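Local atomic coordinates of mandelate racemase/muconate lactonizing enzyme family protein (Azoarcus sp., PDB entry 2QDE), a protein that is of unknown function but belongs to the mandelate racemase/muconate lactonizing enzyme family, pairing an N-terminal domain with an enolase-type barrel domain. Residues Pro12-Met17 with Val378-Ala383; Val107-His112 with Gly275-Ala280; Pro122-Leu127 with Pro359-Gly364; Trp227-Met232 with Ile259-Ala264; Val300-Glu305 with Asp342-Leu347. All blocks are in the same frame, centred on the assembly; numbering follows the deposited sequence.

Contact 1 (Pro12-Met17 with Val378-Ala383)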
# COMPACT_ATOMS: atom_id res chain seq x y z
N PRO A 12 -11.60 15.28 -46.84
CA PRO A 12 -10.75 16.19 -46.07
C PRO A 12 -11.20 17.64 -46.26
O PRO A 12 -11.24 18.15 -47.38
CB PRO A 12 -9.36 15.94 -46.65
CG PRO A 12 -9.68 15.73 -48.11
CD PRO A 12 -10.91 14.84 -48.08
N ILE A 13 -11.56 18.31 -45.17
CA ILE A 13 -11.99 19.70 -45.25
C ILE A 13 -11.17 20.66 -44.40
O ILE A 13 -10.54 20.27 -43.41
CB ILE A 13 -13.49 19.86 -44.86
CG1 ILE A 13 -13.73 19.33 -43.45
CG2 ILE A 13 -14.39 19.14 -45.86
CD1 ILE A 13 -15.09 19.72 -42.87
N SER A 14 -11.17 21.92 -44.81
CA SER A 14 -10.46 22.96 -44.08
C SER A 14 -11.46 24.10 -43.90
O SER A 14 -11.90 24.70 -44.87
CB SER A 14 -9.25 23.44 -44.88
OG SER A 14 -8.26 22.42 -44.98
N THR A 15 -11.82 24.38 -42.65
CA THR A 15 -12.80 25.42 -42.35
C THR A 15 -12.19 26.70 -41.76
O THR A 15 -11.56 26.67 -40.71
CB THR A 15 -13.86 24.90 -41.38
OG1 THR A 15 -14.41 23.68 -41.90
CG2 THR A 15 -14.98 25.92 -41.21
N PRO A 16 -12.37 27.83 -42.45
CA PRO A 16 -11.83 29.11 -41.98
C PRO A 16 -12.58 29.59 -40.73
O PRO A 16 -13.78 29.33 -40.58
CB PRO A 16 -12.06 30.05 -43.16
CG PRO A 16 -12.14 29.13 -44.35
CD PRO A 16 -12.93 27.97 -43.81
N MET A 17 -11.87 30.29 -39.85
CA MET A 17 -12.45 30.82 -38.62
C MET A 17 -12.94 32.26 -38.81
O MET A 17 -12.43 33.00 -39.67
CB MET A 17 -11.39 30.80 -37.51
CG MET A 17 -10.85 29.42 -37.19
SD MET A 17 -11.88 28.51 -36.03
CE MET A 17 -10.96 28.74 -34.54
N VAL A 378 -13.21 21.59 -49.25
CA VAL A 378 -12.23 20.52 -49.37
C VAL A 378 -10.82 21.12 -49.30
O VAL A 378 -10.53 22.11 -49.96
CB VAL A 378 -12.41 19.73 -50.69
CG1 VAL A 378 -11.35 18.64 -50.82
CG2 VAL A 378 -13.81 19.12 -50.72
N THR A 379 -9.97 20.52 -48.48
CA THR A 379 -8.60 20.99 -48.28
C THR A 379 -7.81 21.09 -49.59
O THR A 379 -7.73 20.13 -50.36
CB THR A 379 -7.84 20.04 -47.32
OG1 THR A 379 -8.57 19.91 -46.09
CG2 THR A 379 -6.45 20.58 -47.02
N PRO A 380 -7.23 22.27 -49.86
CA PRO A 380 -6.45 22.48 -51.09
C PRO A 380 -5.36 21.43 -51.26
O PRO A 380 -4.64 21.12 -50.30
CB PRO A 380 -5.86 23.88 -50.90
CG PRO A 380 -6.92 24.58 -50.09
CD PRO A 380 -7.30 23.52 -49.07
N GLY A 381 -5.24 20.88 -52.46
CA GLY A 381 -4.23 19.87 -52.73
C GLY A 381 -4.65 18.46 -52.33
O GLY A 381 -3.92 17.50 -52.56
N LYS A 382 -5.83 18.35 -51.74
CA LYS A 382 -6.34 17.06 -51.30
C LYS A 382 -7.67 16.71 -51.95
O LYS A 382 -8.39 17.57 -52.44
CB LYS A 382 -6.49 17.04 -49.77
CG LYS A 382 -5.16 17.08 -49.04
CD LYS A 382 -5.29 16.75 -47.55
CE LYS A 382 -3.90 16.55 -46.93
NZ LYS A 382 -3.92 16.40 -45.44
N ALA A 383 -7.99 15.42 -51.93
CA ALA A 383 -9.22 14.94 -52.52
C ALA A 383 -9.88 13.92 -51.61
O ALA A 383 -9.22 13.32 -50.76
CB ALA A 383 -8.94 14.32 -53.89
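Ser14 and Thr379 meet hydroxyl to hydroxyl: Thr379 OG1 donates to Ser14 OG over 2.8 Å, and the Thr379 methyl CG2 lies alongside the same Ser14 OG at 3.3 Å. Thr379 holds OG1 anti to its carbonyl carbon (chi1 -55°), which puts CG2 anti to the backbone N and close beside the bond. Two residues earlier on the strand, Pro12 O accepts from Thr379 N at 2.9 Å, a nearly straight bond, and also receives a CA-H...O contact from Val378 CA at 3.2 Å. Ile13 and Val378 are thereby bridged backbone to backbone, a single bridge and not a run of pairs. The Pro12 ring packs against the far end of the turn, its CG on Lys382 CB at 3.8 Å and its CD 3.5 Å from Ala383 O. Behind this first shell, both hydroxyls have second partners: Asp32 for Ser14 and Gln62 for Thr379. Lys382 turns its amine away to Asp63 and Gln62. A type II turn from Thr379 to Lys382, closed by Lys382 N to Thr379 O, sets the loop's curvature. The contact ties the end of strand 5-15, itself paired with strand 31-40, to the loop leading from helix 371-377 into strand 385-387.

Contact 2 (Val107-His112 with Gly275-Ala280)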
# COMPACT_ATOMS: atom_id res chain seq x y z
N VAL A 107 -15.93 6.93 -37.05
CA VAL A 107 -16.66 5.78 -37.58
C VAL A 107 -17.90 5.55 -36.71
O VAL A 107 -19.01 5.36 -37.22
CB VAL A 107 -15.78 4.52 -37.56
CG1 VAL A 107 -16.61 3.28 -37.91
CG2 VAL A 107 -14.63 4.67 -38.55
N ASP A 108 -17.69 5.56 -35.40
CA ASP A 108 -18.76 5.36 -34.42
C ASP A 108 -19.89 6.38 -34.61
O ASP A 108 -21.07 6.02 -34.54
CB ASP A 108 -18.16 5.48 -33.00
CG ASP A 108 -19.22 5.49 -31.91
OD1 ASP A 108 -19.31 4.51 -31.14
OD2 ASP A 108 -19.96 6.49 -31.82
N PHE A 109 -19.52 7.64 -34.84
CA PHE A 109 -20.51 8.70 -35.03
C PHE A 109 -21.41 8.41 -36.23
O PHE A 109 -22.63 8.56 -36.14
CB PHE A 109 -19.84 10.06 -35.26
CG PHE A 109 -18.99 10.54 -34.11
CD1 PHE A 109 -19.17 10.02 -32.82
CD2 PHE A 109 -18.02 11.51 -34.32
CE1 PHE A 109 -18.38 10.48 -31.75
CE2 PHE A 109 -17.22 11.98 -33.26
CZ PHE A 109 -17.41 11.46 -31.98
N ALA A 110 -20.80 8.01 -37.34
CA ALA A 110 -21.54 7.72 -38.57
C ALA A 110 -22.38 6.46 -38.44
O ALA A 110 -23.41 6.32 -39.08
CB ALA A 110 -20.58 7.60 -39.76
N LEU A 111 -21.93 5.52 -37.61
CA LEU A 111 -22.70 4.29 -37.43
C LEU A 111 -24.00 4.63 -36.69
O LEU A 111 -25.08 4.18 -37.08
CB LEU A 111 -21.88 3.25 -36.65
CG LEU A 111 -20.82 2.50 -37.46
CD1 LEU A 111 -19.88 1.74 -36.53
CD2 LEU A 111 -21.51 1.53 -38.43
N HIS A 112 -23.89 5.42 -35.62
CA HIS A 112 -25.07 5.81 -34.85
C HIS A 112 -26.03 6.62 -35.72
O HIS A 112 -27.24 6.48 -35.61
CB HIS A 112 -24.69 6.63 -33.62
CG HIS A 112 -24.19 5.82 -32.47
ND1 HIS A 112 -22.89 5.38 -32.38
CD2 HIS A 112 -24.83 5.35 -31.37
CE1 HIS A 112 -22.74 4.68 -31.27
NE2 HIS A 112 -23.90 4.64 -30.64
N GLY A 275 -13.05 7.89 -28.01
CA GLY A 275 -13.04 6.96 -29.12
C GLY A 275 -14.40 6.67 -29.75
O GLY A 275 -14.53 5.73 -30.52
N GLY A 276 -15.40 7.48 -29.42
CA GLY A 276 -16.73 7.26 -29.98
C GLY A 276 -17.80 7.33 -28.91
O GLY A 276 -17.50 7.35 -27.72
N LEU A 277 -19.06 7.35 -29.33
CA LEU A 277 -20.17 7.42 -28.38
C LEU A 277 -20.27 6.20 -27.47
O LEU A 277 -20.50 6.35 -26.27
CB LEU A 277 -21.49 7.63 -29.13
CG LEU A 277 -21.60 8.95 -29.91
CD1 LEU A 277 -22.87 8.94 -30.78
CD2 LEU A 277 -21.61 10.14 -28.94
N LEU A 278 -20.09 5.00 -28.01
CA LEU A 278 -20.15 3.80 -27.19
C LEU A 278 -19.01 3.82 -26.19
O LEU A 278 -19.22 3.60 -25.00
CB LEU A 278 -20.08 2.54 -28.06
CG LEU A 278 -20.00 1.20 -27.31
CD1 LEU A 278 -21.13 1.10 -26.28
CD2 LEU A 278 -20.08 0.06 -28.31
N LYS A 279 -17.79 4.08 -26.67
CA LYS A 279 -16.63 4.15 -25.80
C LYS A 279 -16.84 5.23 -24.73
O LYS A 279 -16.42 5.07 -23.58
CB LYS A 279 -15.36 4.46 -26.61
CG LYS A 279 -14.87 3.31 -27.49
CD LYS A 279 -14.25 2.18 -26.67
CE LYS A 279 -12.84 2.55 -26.15
NZ LYS A 279 -12.62 2.12 -24.71
N ALA A 280 -17.51 6.31 -25.11
CA ALA A 280 -17.80 7.39 -24.18
C ALA A 280 -18.74 6.91 -23.07
O ALA A 280 -18.57 7.28 -21.91
CB ALA A 280 -18.41 8.58 -24.91
O HOH W 1 -17.18 3.93 -29.71
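With chi1 at 171°, Asp108 carries its carboxylate opposite its backbone nitrogen and out to the first turn of helix 277-290, where Leu277, at chi1 -63°, directs its side chain toward helix 101-119, with CD1 toward His112 and CG toward Phe109. The two oxygens of Asp108 divide the work. OD2 accepts from Leu277 N at 2.8 Å, the donor standing well above the carboxylate plane, while OD1 takes Leu278 N on its syn side in a longer but almost straight bond of 3.3 Å. A water extends the pattern by one residue, donating to Asp108 OD1 at 2.6 Å and accepting from Lys279 N. Gly276, at the N-cap position, has no side chain to offer these amides, and its CA comes within 3.6 Å of Asp108 CG. The positive end of the helix probably steadies the buried negative charge. Leu277 CD1 rests over one face of the His112 imidazole, 4.0 Å from the centroid, in a CH-pi contact; its CG approaches Phe109 CD1 obliquely at 3.9 Å. The imidazole is fixed in turn by ND1 donating to Asp108 O at 2.9 Å, with that oxygen in the ring plane; His112 N reaches it from the opposite face of the carbonyl. An acidic side chain from helix 101-119, in the N-terminal domain, thus serves the start of a barrel-domain helix, an interdomain joint within the two-domain enolase-type fold.

Contact 3 (Pro122-Leu127 with Pro359-Gly364)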
# COMPACT_ATOMS: atom_id res chain seq x y z
N PRO A 122 -33.82 9.73 -33.26
CA PRO A 122 -32.63 10.55 -33.02
C PRO A 122 -31.62 9.70 -32.25
O PRO A 122 -31.99 8.75 -31.56
CB PRO A 122 -33.17 11.69 -32.16
CG PRO A 122 -34.62 11.76 -32.52
CD PRO A 122 -35.00 10.31 -32.60
N VAL A 123 -30.34 10.03 -32.37
CA VAL A 123 -29.32 9.25 -31.69
C VAL A 123 -29.52 9.16 -30.17
O VAL A 123 -29.23 8.12 -29.58
CB VAL A 123 -27.91 9.79 -32.00
CG1 VAL A 123 -26.89 9.16 -31.08
CG2 VAL A 123 -27.55 9.46 -33.45
N TYR A 124 -30.01 10.23 -29.54
CA TYR A 124 -30.18 10.17 -28.09
C TYR A 124 -31.10 9.03 -27.65
O TYR A 124 -31.00 8.56 -26.52
CB TYR A 124 -30.66 11.51 -27.52
CG TYR A 124 -31.94 12.08 -28.08
CD1 TYR A 124 -33.17 11.46 -27.86
CD2 TYR A 124 -31.93 13.27 -28.81
CE1 TYR A 124 -34.36 12.02 -28.34
CE2 TYR A 124 -33.11 13.84 -29.30
CZ TYR A 124 -34.32 13.21 -29.06
OH TYR A 124 -35.48 13.79 -29.54
N GLN A 125 -31.98 8.59 -28.55
CA GLN A 125 -32.87 7.47 -28.24
C GLN A 125 -32.05 6.19 -28.17
O GLN A 125 -32.42 5.24 -27.47
CB GLN A 125 -33.96 7.32 -29.31
CG GLN A 125 -34.94 8.47 -29.36
CD GLN A 125 -35.76 8.61 -28.09
OE1 GLN A 125 -35.21 8.75 -27.00
NE2 GLN A 125 -37.08 8.59 -28.24
N LEU A 126 -30.94 6.16 -28.91
CA LEU A 126 -30.06 5.00 -28.93
C LEU A 126 -29.12 5.02 -27.73
O LEU A 126 -28.56 4.00 -27.36
CB LEU A 126 -29.21 4.97 -30.20
CG LEU A 126 -29.88 4.93 -31.58
CD1 LEU A 126 -28.80 4.86 -32.64
CD2 LEU A 126 -30.81 3.74 -31.68
N LEU A 127 -28.95 6.19 -27.13
CA LEU A 127 -28.04 6.34 -25.99
C LEU A 127 -28.75 6.38 -24.64
O LEU A 127 -28.17 6.83 -23.65
CB LEU A 127 -27.20 7.61 -26.18
CG LEU A 127 -26.40 7.68 -27.49
CD1 LEU A 127 -25.73 9.05 -27.64
CD2 LEU A 127 -25.36 6.57 -27.51
N PRO A 359 -30.41 19.50 -28.38
CA PRO A 359 -30.12 18.50 -29.41
C PRO A 359 -31.19 18.52 -30.50
O PRO A 359 -32.37 18.69 -30.21
CB PRO A 359 -30.12 17.20 -28.63
CG PRO A 359 -31.20 17.43 -27.63
CD PRO A 359 -30.89 18.85 -27.15
N ASN A 360 -30.79 18.35 -31.76
CA ASN A 360 -31.77 18.32 -32.84
C ASN A 360 -32.60 17.06 -32.61
O ASN A 360 -32.13 16.11 -31.98
CB ASN A 360 -31.08 18.26 -34.21
CG ASN A 360 -30.57 19.62 -34.67
OD1 ASN A 360 -29.78 19.72 -35.62
ND2 ASN A 360 -31.03 20.68 -34.01
N ASP A 361 -33.83 17.03 -33.12
CA ASP A 361 -34.67 15.87 -32.91
C ASP A 361 -34.92 15.02 -34.15
O ASP A 361 -35.73 14.11 -34.14
CB ASP A 361 -35.99 16.31 -32.29
CG ASP A 361 -35.80 16.94 -30.92
OD1 ASP A 361 -35.30 16.25 -30.00
OD2 ASP A 361 -36.15 18.14 -30.77
N GLY A 362 -34.20 15.32 -35.23
CA GLY A 362 -34.36 14.54 -36.44
C GLY A 362 -33.75 13.16 -36.28
O GLY A 362 -33.07 12.88 -35.28
N PRO A 363 -33.97 12.26 -37.25
CA PRO A 363 -33.43 10.90 -37.19
C PRO A 363 -31.90 10.90 -37.22
O PRO A 363 -31.30 11.76 -37.87
CB PRO A 363 -34.02 10.23 -38.43
CG PRO A 363 -35.27 11.05 -38.72
CD PRO A 363 -34.78 12.44 -38.47
N GLY A 364 -31.29 9.94 -36.54
CA GLY A 364 -29.83 9.87 -36.51
C GLY A 364 -29.26 11.06 -35.77
O GLY A 364 -29.80 11.48 -34.74
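Tyr124 points its hydroxyl at Asp361, OH donating to OD1 over 2.5 Å. The ring reaches this position because CG lies between the backbone nitrogen and the carbonyl carbon (chi1 57°), the crowded position. Asp361 OD1 approaches the ring at its edge and is met on the anti side of the carboxylate, the ring and carboxylate planes standing 80° apart. The same oxygen forms a salt bridge with Lys130, so one atom serves two partners. Asn360 O also comes up to the ring edge, 3.6 Å from Tyr124 CE2. Pro122 CB lies over one face of the tyrosine, near the rim, from within its own segment, while the CG of that proline presses on Asp361 O at 3.1 Å. Val123 sets CG1 anti to its backbone nitrogen (chi1 168°), which brings CG2 to 3.3 Å from Gly364 O; that carbonyl accepts from Val123 N at 2.8 Å. Pro122 and Gly364 form a single backbone bridge here. Leu277 of helix 277-290 and His112 of helix 101-119 pack on Val123, and His311 of helix 303-315 meets the Tyr124 ring. The short helix 123-126 is thereby seated among three long helices, against the loop that follows strand 356-358.

Contact 4 (Trp227-Met232 with Ile259-Ala264)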
# COMPACT_ATOMS: atom_id res chain seq x y z
N TRP A 227 0.61 11.72 -18.62
CA TRP A 227 1.12 10.54 -17.94
C TRP A 227 1.55 10.75 -16.48
O TRP A 227 1.72 9.78 -15.74
CB TRP A 227 2.31 9.99 -18.72
CG TRP A 227 3.35 11.04 -19.00
CD1 TRP A 227 3.45 11.82 -20.11
CD2 TRP A 227 4.38 11.47 -18.10
NE1 TRP A 227 4.48 12.72 -19.96
CE2 TRP A 227 5.07 12.53 -18.74
CE3 TRP A 227 4.79 11.07 -16.82
CZ2 TRP A 227 6.14 13.19 -18.14
CZ3 TRP A 227 5.87 11.74 -16.22
CH2 TRP A 227 6.53 12.78 -16.88
N ASP A 228 1.71 12.00 -16.06
CA ASP A 228 2.17 12.28 -14.70
C ASP A 228 1.09 12.19 -13.62
O ASP A 228 0.79 13.18 -12.96
CB ASP A 228 2.83 13.66 -14.67
CG ASP A 228 3.63 13.90 -13.40
OD1 ASP A 228 3.93 12.92 -12.68
OD2 ASP A 228 3.97 15.07 -13.13
N LEU A 229 0.53 10.99 -13.43
CA LEU A 229 -0.52 10.80 -12.43
C LEU A 229 0.02 10.94 -11.01
O LEU A 229 -0.68 11.46 -10.13
CB LEU A 229 -1.20 9.44 -12.60
CG LEU A 229 -1.96 9.25 -13.93
CD1 LEU A 229 -2.71 7.93 -13.92
CD2 LEU A 229 -2.93 10.40 -14.13
N ASP A 230 1.24 10.47 -10.77
CA ASP A 230 1.84 10.59 -9.44
C ASP A 230 2.00 12.08 -9.14
O ASP A 230 1.73 12.53 -8.03
CB ASP A 230 3.20 9.90 -9.37
CG ASP A 230 3.10 8.38 -9.54
OD1 ASP A 230 2.26 7.77 -8.85
OD2 ASP A 230 3.85 7.82 -10.36
N GLY A 231 2.44 12.84 -10.14
CA GLY A 231 2.61 14.27 -9.96
C GLY A 231 1.27 14.95 -9.69
O GLY A 231 1.18 15.82 -8.83
N MET A 232 0.24 14.56 -10.43
CA MET A 232 -1.08 15.14 -10.25
C MET A 232 -1.53 14.88 -8.81
O MET A 232 -2.07 15.77 -8.15
CB MET A 232 -2.07 14.53 -11.24
CG MET A 232 -1.88 14.99 -12.70
SD MET A 232 -2.56 16.63 -13.06
CE MET A 232 -4.32 16.19 -13.24
N ILE A 259 -8.51 7.10 -10.24
CA ILE A 259 -9.21 6.96 -8.97
C ILE A 259 -8.32 6.23 -7.95
O ILE A 259 -8.37 6.54 -6.76
CB ILE A 259 -10.59 6.24 -9.13
CG1 ILE A 259 -10.47 4.75 -8.89
CG2 ILE A 259 -11.16 6.49 -10.50
CD1 ILE A 259 -10.95 4.36 -7.51
N ASN A 260 -7.49 5.30 -8.42
CA ASN A 260 -6.60 4.57 -7.51
C ASN A 260 -5.51 5.46 -6.92
O ASN A 260 -5.17 5.33 -5.75
CB ASN A 260 -5.95 3.38 -8.20
CG ASN A 260 -6.92 2.24 -8.43
OD1 ASN A 260 -7.88 2.07 -7.68
ND2 ASN A 260 -6.67 1.44 -9.46
N LYS A 261 -4.96 6.35 -7.73
CA LYS A 261 -3.91 7.24 -7.27
C LYS A 261 -4.45 8.54 -6.68
O LYS A 261 -3.69 9.34 -6.13
CB LYS A 261 -2.96 7.58 -8.42
CG LYS A 261 -2.19 6.39 -9.00
CD LYS A 261 -1.30 6.84 -10.15
CE LYS A 261 -0.52 5.68 -10.77
NZ LYS A 261 0.49 5.10 -9.83
N GLY A 262 -5.76 8.76 -6.78
CA GLY A 262 -6.33 10.00 -6.27
C GLY A 262 -5.65 11.16 -6.98
O GLY A 262 -5.10 12.07 -6.35
N ALA A 263 -5.68 11.12 -8.31
CA ALA A 263 -5.03 12.14 -9.12
C ALA A 263 -5.95 13.26 -9.62
O ALA A 263 -5.48 14.18 -10.29
CB ALA A 263 -4.34 11.47 -10.31
N ALA A 264 -7.24 13.20 -9.30
CA ALA A 264 -8.14 14.24 -9.79
C ALA A 264 -9.37 14.49 -8.94
O ALA A 264 -9.87 13.60 -8.26
CB ALA A 264 -8.56 13.92 -11.23
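Asp230 OD1 and Lys261 NZ make the one polar link between these segments, a salt bridge whose hydrogen bond is weak at 3.3 Å. Lys261 runs extended to CE and then bends (chi4 -66°), which turns the amine toward the carboxylate. On the way its CD lies 3.6 Å from Leu229 CB, the two side chains crossing at about a right angle, so the lysine covers leucine with its methylenes before spending its charge on the next residue. Deeper in, the Ala263 methyl sits 3.7 Å from Leu229 O and 3.9 Å from Met232 CB. Met232 also places CB 3.6 Å from Ala263 O, a buried carbonyl oxygen for which the model offers no partner. The first turn of helix 229-236 is secured by Asp228 at the N-cap, its OD1 accepting from Gly231 N at 2.9 Å and its OD2 bonding Asn291 of a neighbouring subunit. Trp227 stacks on His253 of another neighbouring subunit. Gly262, with positive phi, leaves helical geometry after helix 252-261. The start of helix 229-236 thus packs on the end of helix 252-261 and the loop after it, successive helices on the outside of the beta/alpha barrel characteristic of the enolase-like domain.

Contact 5 (Val300-Glu305 with Asp342-Leu347)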
# COMPACT_ATOMS: atom_id res chain seq x y z
N VAL A 300 -13.20 21.49 -31.82
CA VAL A 300 -13.79 22.57 -32.63
C VAL A 300 -14.19 22.17 -34.05
O VAL A 300 -13.33 21.97 -34.92
CB VAL A 300 -12.85 23.78 -32.70
CG1 VAL A 300 -13.50 24.88 -33.54
CG2 VAL A 300 -12.56 24.29 -31.30
N GLY A 301 -15.49 22.08 -34.27
CA GLY A 301 -16.00 21.70 -35.57
C GLY A 301 -17.36 22.28 -35.90
O GLY A 301 -17.89 23.12 -35.16
N SER A 302 -17.93 21.81 -37.00
CA SER A 302 -19.23 22.25 -37.49
C SER A 302 -20.36 21.79 -36.58
O SER A 302 -20.12 21.19 -35.54
CB SER A 302 -19.47 21.67 -38.88
OG SER A 302 -19.60 20.25 -38.78
N GLY A 303 -21.59 22.09 -37.00
CA GLY A 303 -22.75 21.67 -36.24
C GLY A 303 -22.81 20.15 -36.24
O GLY A 303 -23.44 19.54 -35.37
N LEU A 304 -22.16 19.54 -37.24
CA LEU A 304 -22.15 18.09 -37.33
C LEU A 304 -21.19 17.54 -36.28
O LEU A 304 -21.47 16.54 -35.64
CB LEU A 304 -21.72 17.62 -38.72
CG LEU A 304 -21.66 16.09 -38.88
CD1 LEU A 304 -23.01 15.49 -38.51
CD2 LEU A 304 -21.30 15.72 -40.31
N GLU A 305 -20.04 18.20 -36.11
CA GLU A 305 -19.06 17.77 -35.12
C GLU A 305 -19.69 17.84 -33.72
O GLU A 305 -19.45 16.98 -32.87
CB GLU A 305 -17.82 18.67 -35.18
CG GLU A 305 -16.68 18.30 -34.24
CD GLU A 305 -16.89 18.77 -32.80
OE1 GLU A 305 -17.53 19.83 -32.59
OE2 GLU A 305 -16.40 18.09 -31.87
N ASP A 342 -25.05 31.12 -40.42
CA ASP A 342 -25.75 30.87 -41.67
C ASP A 342 -24.92 30.21 -42.76
O ASP A 342 -25.41 29.98 -43.87
CB ASP A 342 -26.33 32.18 -42.21
CG ASP A 342 -25.25 33.19 -42.57
OD1 ASP A 342 -24.18 33.20 -41.91
OD2 ASP A 342 -25.47 34.00 -43.49
N ASN A 343 -23.66 29.91 -42.47
CA ASN A 343 -22.80 29.29 -43.47
C ASN A 343 -21.98 28.13 -42.91
O ASN A 343 -20.77 28.08 -43.09
CB ASN A 343 -21.88 30.37 -44.07
CG ASN A 343 -21.10 29.87 -45.29
OD1 ASN A 343 -19.95 29.44 -45.18
ND2 ASN A 343 -21.75 29.92 -46.46
N ASP A 344 -22.65 27.20 -42.23
CA ASP A 344 -22.00 26.03 -41.65
C ASP A 344 -22.27 24.84 -42.57
O ASP A 344 -23.27 24.84 -43.29
CB ASP A 344 -22.59 25.74 -40.26
CG ASP A 344 -21.76 24.74 -39.47
OD1 ASP A 344 -20.67 25.11 -38.99
OD2 ASP A 344 -22.19 23.58 -39.33
N ILE A 345 -21.41 23.82 -42.56
CA ILE A 345 -21.66 22.68 -43.43
C ILE A 345 -22.93 21.97 -42.97
O ILE A 345 -23.46 21.11 -43.68
CB ILE A 345 -20.49 21.67 -43.46
CG1 ILE A 345 -20.22 21.12 -42.07
CG2 ILE A 345 -19.24 22.35 -44.02
CD1 ILE A 345 -19.29 19.93 -42.09
N ALA A 346 -23.41 22.33 -41.78
CA ALA A 346 -24.66 21.78 -41.27
C ALA A 346 -25.70 22.82 -41.65
O ALA A 346 -25.61 23.97 -41.24
CB ALA A 346 -24.61 21.64 -39.74
N LEU A 347 -26.68 22.42 -42.46
CA LEU A 347 -27.72 23.36 -42.86
C LEU A 347 -28.57 23.71 -41.65
O LEU A 347 -29.14 24.79 -41.59
CB LEU A 347 -28.61 22.75 -43.94
CG LEU A 347 -27.99 22.54 -45.33
CD1 LEU A 347 -28.93 21.69 -46.16
CD2 LEU A 347 -27.74 23.88 -45.99
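Asp344 turns its carboxylate to Ser302 and Gly303, at the start of helix 303-315. CG lies opposite the aspartate's own nitrogen (chi1 -167°), and OD2 accepts from Gly303 N at 2.8 Å in a bond only 8° from straight, met on the syn side. OD1 instead reaches His333 NE2, and it also passes 3.5 Å from Ser302 CA, so the carboxylate lies across the serine backbone with each oxygen given a separate task. Beside it, Ile345 comes in along its CG1 arm. Here CG1 sits between the backbone nitrogen and the carbonyl carbon (chi1 60°), and the arm runs out extended to meet the serine side chain: CG1 is 3.3 Å from Ser302 CB, tighter than usual for two carbons, and CD1 is 3.3 Å from Ser302 OG. Ser302 is thus flanked by a carboxylate and an aliphatic branch. It is the N-cap of the helix, OG accepting from Leu304 N at 3.1 Å and weakly from Glu305 N. With Gly303 N claimed by Asp344, the amides of Gly303, Leu304 and, weakly, Glu305 each find a side-chain acceptor, two from the serine and one from the loop 342-347. This N-cap stands where the chain leaves barrel strand 294-296 for its following helix, and the serine hydroxyl also bonds Asp49 on strand 45-49 of the N-terminal domain. Ala346 directs its methyl at the helix backbone, CB resting 4.0 Å from Gly303 CA. Leu304 packs against Ile47 and Ile367, while Ile345 reaches Leu373, Val374 and Leu377 of helix 371-377.

Contacts 2 and 3 are direct neighbours, their centres about 13 Å apart: Leu277 CD1 touches Val123 CG1 at 4.0 Å; their segments alternate along the chain, and both contacts join the N-terminal domain to the barrel domain. Contact 1 encloses all the others in sequence and meets contact 5, where Ile13 CD1 lies 4.3 Å from Ile345 CD1; their centres are about 14 Å apart. Contact 4 stands apart, about 39 Å centre to centre from contact 1 and on the opposite side of the chain's centre. Yet the Met232 side chain comes within about 10 Å of the barium ion, which is held by Asp195, Asn197, Glu221 and Asp246.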